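Local coordinates for superantigen-like protein SSL8 (Staphylococcus aureus, PDB 3R2T) that is of uncertain function but belongs to the staphylococcal/streptococcal toxin family, whose secreted members pair an OB-fold domain with a beta-grasp domain, at residues P70-T75 with Q95-Q100. Sequence-based numbering, arbitrary orientation.
Sequences PSYELT and QNQKFQ
Leu74 and Phe99 meet head-on, and the CD1 methyl of Leu74 sits squarely over one face of the phenyl ring. This CH-pi contact is close: Leu74 CD1 lies 3.5 Å from the centroid of the Phe99 ring. The methyl is only 15° off the ring normal. The distal edge of the same ring is turned to Tyr72 in a T-shaped stack, with centroids 5.5 Å apart and planes at 74°. Phe99 CE1 lies over the tyrosine face, and Phe99 CZ comes 3.9 Å from Tyr72 CG. With CG anti to the carbonyl carbon (chi1 -65°), the Phe99 ring is carried toward strand 72-79. Phe92 and Ile133 add to the packing around it.

Toward Gln95 and Gln97 the fit slackens. The extended Gln95 side chain lays its amide near the other Leu74 methyl, Gln95 OE1 lying 3.6 Å from Leu74 CD2, while CG of Gln97 stays at a loose 4.5 Å from CE1 of Tyr72, meeting the ring obliquely. Gln95 is exposed, and the Glu73 carboxylate, through OE2, forms a salt bridge with Lys188 outside the contact. Strands 72-79 and 99-102 are not paired directly; each bonds to other strands of the curled OB-fold sheet. Leu74 and Phe99 are buried between them, with Tyr72 at the margin, so apolar and aromatic packing, rather than polar bonding, joins these two segments.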
loop_
_atom_site.group_PDB
_atom_site.type_symbol
_atom_site.label_atom_id
_atom_site.label_comp_id
_atom_site.label_asym_id
_atom_site.label_seq_id
_atom_site.Cartn_x
_atom_site.Cartn_y
_atom_site.Cartn_z
ATOM N N PRO A 70 2.542 17.305 -4.722
ATOM C CA PRO A 70 3.438 17.002 -5.833
ATOM C C PRO A 70 2.956 15.907 -6.775
ATOM O O PRO A 70 2.223 15.029 -6.365
ATOM C CB PRO A 70 4.729 16.536 -5.132
ATOM C CG PRO A 70 4.445 16.532 -3.647
ATOM C CD PRO A 70 2.988 16.681 -3.463
ATOM N N SER A 71 3.342 16.023 -8.045
ATOM C CA SER A 71 3.061 15.023 -9.069
ATOM C C SER A 71 4.329 14.965 -9.895
ATOM O O SER A 71 5.158 15.865 -9.799
ATOM C CB SER A 71 1.857 15.387 -9.946
ATOM O OG SER A 71 2.077 16.581 -10.667
ATOM N N TYR A 72 4.482 13.927 -10.710
ATOM C CA TYR A 72 5.686 13.765 -11.515
ATOM C C TYR A 72 5.365 13.123 -12.844
ATOM O O TYR A 72 4.550 12.217 -12.901
ATOM C CB TYR A 72 6.669 12.845 -10.783
ATOM C CG TYR A 72 7.032 13.278 -9.367
ATOM C CD1 TYR A 72 8.223 13.937 -9.094
ATOM C CD2 TYR A 72 6.180 13.012 -8.300
ATOM C CE1 TYR A 72 8.553 14.328 -7.774
ATOM C CE2 TYR A 72 6.501 13.390 -6.998
ATOM C CZ TYR A 72 7.672 14.045 -6.743
ATOM O OH TYR A 72 7.955 14.409 -5.445
ATOM N N GLU A 73 6.022 13.577 -13.902
ATOM C CA GLU A 73 5.842 13.025 -15.235
ATOM C C GLU A 73 7.147 12.383 -15.696
ATOM O O GLU A 73 8.134 13.062 -15.929
ATOM C CB GLU A 73 5.425 14.107 -16.222
ATOM C CG GLU A 73 4.078 14.743 -15.915
ATOM C CD GLU A 73 3.760 15.889 -16.841
ATOM O OE1 GLU A 73 4.286 15.908 -17.978
ATOM O OE2 GLU A 73 2.986 16.778 -16.428
ATOM N N LEU A 74 7.124 11.066 -15.836
ATOM C CA LEU A 74 8.278 10.298 -16.245
ATOM C C LEU A 74 8.025 9.833 -17.672
ATOM O O LEU A 74 6.896 9.481 -18.017
ATOM C CB LEU A 74 8.434 9.148 -15.273
ATOM C CG LEU A 74 8.368 9.786 -13.866
ATOM C CD1 LEU A 74 8.036 8.809 -12.775
ATOM C CD2 LEU A 74 9.640 10.584 -13.581
ATOM N N THR A 75 9.058 9.842 -18.507
ATOM C CA THR A 75 8.871 9.488 -19.906
ATOM C C THR A 75 9.884 8.485 -20.436
ATOM O O THR A 75 11.022 8.449 -19.985
ATOM C CB THR A 75 8.933 10.761 -20.782
ATOM O OG1 THR A 75 8.031 11.750 -20.252
ATOM C CG2 THR A 75 8.551 10.458 -22.225
ATOM N N GLN A 95 15.207 10.795 -13.410
ATOM C CA GLN A 95 15.552 12.052 -12.738
ATOM C C GLN A 95 16.361 11.625 -11.504
ATOM O O GLN A 95 16.941 10.525 -11.494
ATOM C CB GLN A 95 14.281 12.844 -12.377
ATOM C CG GLN A 95 13.450 13.254 -13.606
ATOM C CD GLN A 95 11.989 13.601 -13.291
ATOM O OE1 GLN A 95 11.498 13.374 -12.176
ATOM N NE2 GLN A 95 11.277 14.114 -14.300
ATOM N N ASN A 96 16.421 12.461 -10.473
ATOM C CA ASN A 96 17.136 12.068 -9.263
ATOM C C ASN A 96 16.139 11.576 -8.212
ATOM O O ASN A 96 16.333 11.776 -7.008
ATOM C CB ASN A 96 18.032 13.197 -8.746
ATOM C CG ASN A 96 19.134 13.566 -9.742
ATOM O OD1 ASN A 96 19.081 13.179 -10.918
ATOM N ND2 ASN A 96 20.134 14.320 -9.276
ATOM N N GLN A 97 15.076 10.927 -8.704
ATOM C CA GLN A 97 14.018 10.349 -7.873
ATOM C C GLN A 97 13.831 8.860 -8.144
ATOM O O GLN A 97 14.029 8.387 -9.264
ATOM C CB GLN A 97 12.682 11.083 -8.073
ATOM C CG GLN A 97 12.532 12.353 -7.252
ATOM C CD GLN A 97 12.470 12.077 -5.740
ATOM O OE1 GLN A 97 12.324 10.922 -5.295
ATOM N NE2 GLN A 97 12.582 13.140 -4.947
ATOM N N LYS A 98 13.433 8.144 -7.094
ATOM C CA LYS A 98 13.193 6.699 -7.136
ATOM C C LYS A 98 11.688 6.464 -7.034
ATOM O O LYS A 98 11.030 7.073 -6.198
ATOM C CB LYS A 98 13.881 6.021 -5.942
ATOM C CG LYS A 98 15.374 6.328 -5.774
ATOM C CD LYS A 98 15.903 5.691 -4.482
ATOM C CE LYS A 98 17.325 6.136 -4.110
ATOM N NZ LYS A 98 18.353 5.739 -5.106
ATOM N N PHE A 99 11.152 5.574 -7.865
ATOM C CA PHE A 99 9.722 5.292 -7.867
ATOM C C PHE A 99 9.370 3.826 -7.745
ATOM O O PHE A 99 10.160 2.951 -8.090
ATOM C CB PHE A 99 9.088 5.789 -9.167
ATOM C CG PHE A 99 9.129 7.269 -9.332
ATOM C CD1 PHE A 99 8.127 8.061 -8.803
ATOM C CD2 PHE A 99 10.165 7.876 -10.018
ATOM C CE1 PHE A 99 8.155 9.422 -8.955
ATOM C CE2 PHE A 99 10.188 9.242 -10.180
ATOM C CZ PHE A 99 9.185 10.014 -9.647
ATOM N N GLN A 100 8.145 3.596 -7.273
ATOM C CA GLN A 100 7.572 2.265 -7.128
ATOM C C GLN A 100 6.085 2.376 -7.422
ATOM O O GLN A 100 5.314 2.860 -6.603
ATOM C CB GLN A 100 7.810 1.701 -5.736
ATOM C CG GLN A 100 7.229 0.312 -5.543
ATOM C CD GLN A 100 7.812 -0.392 -4.339
ATOM O OE1 GLN A 100 9.020 -0.329 -4.106
ATOM N NE2 GLN A 100 6.969 -1.087 -3.584
#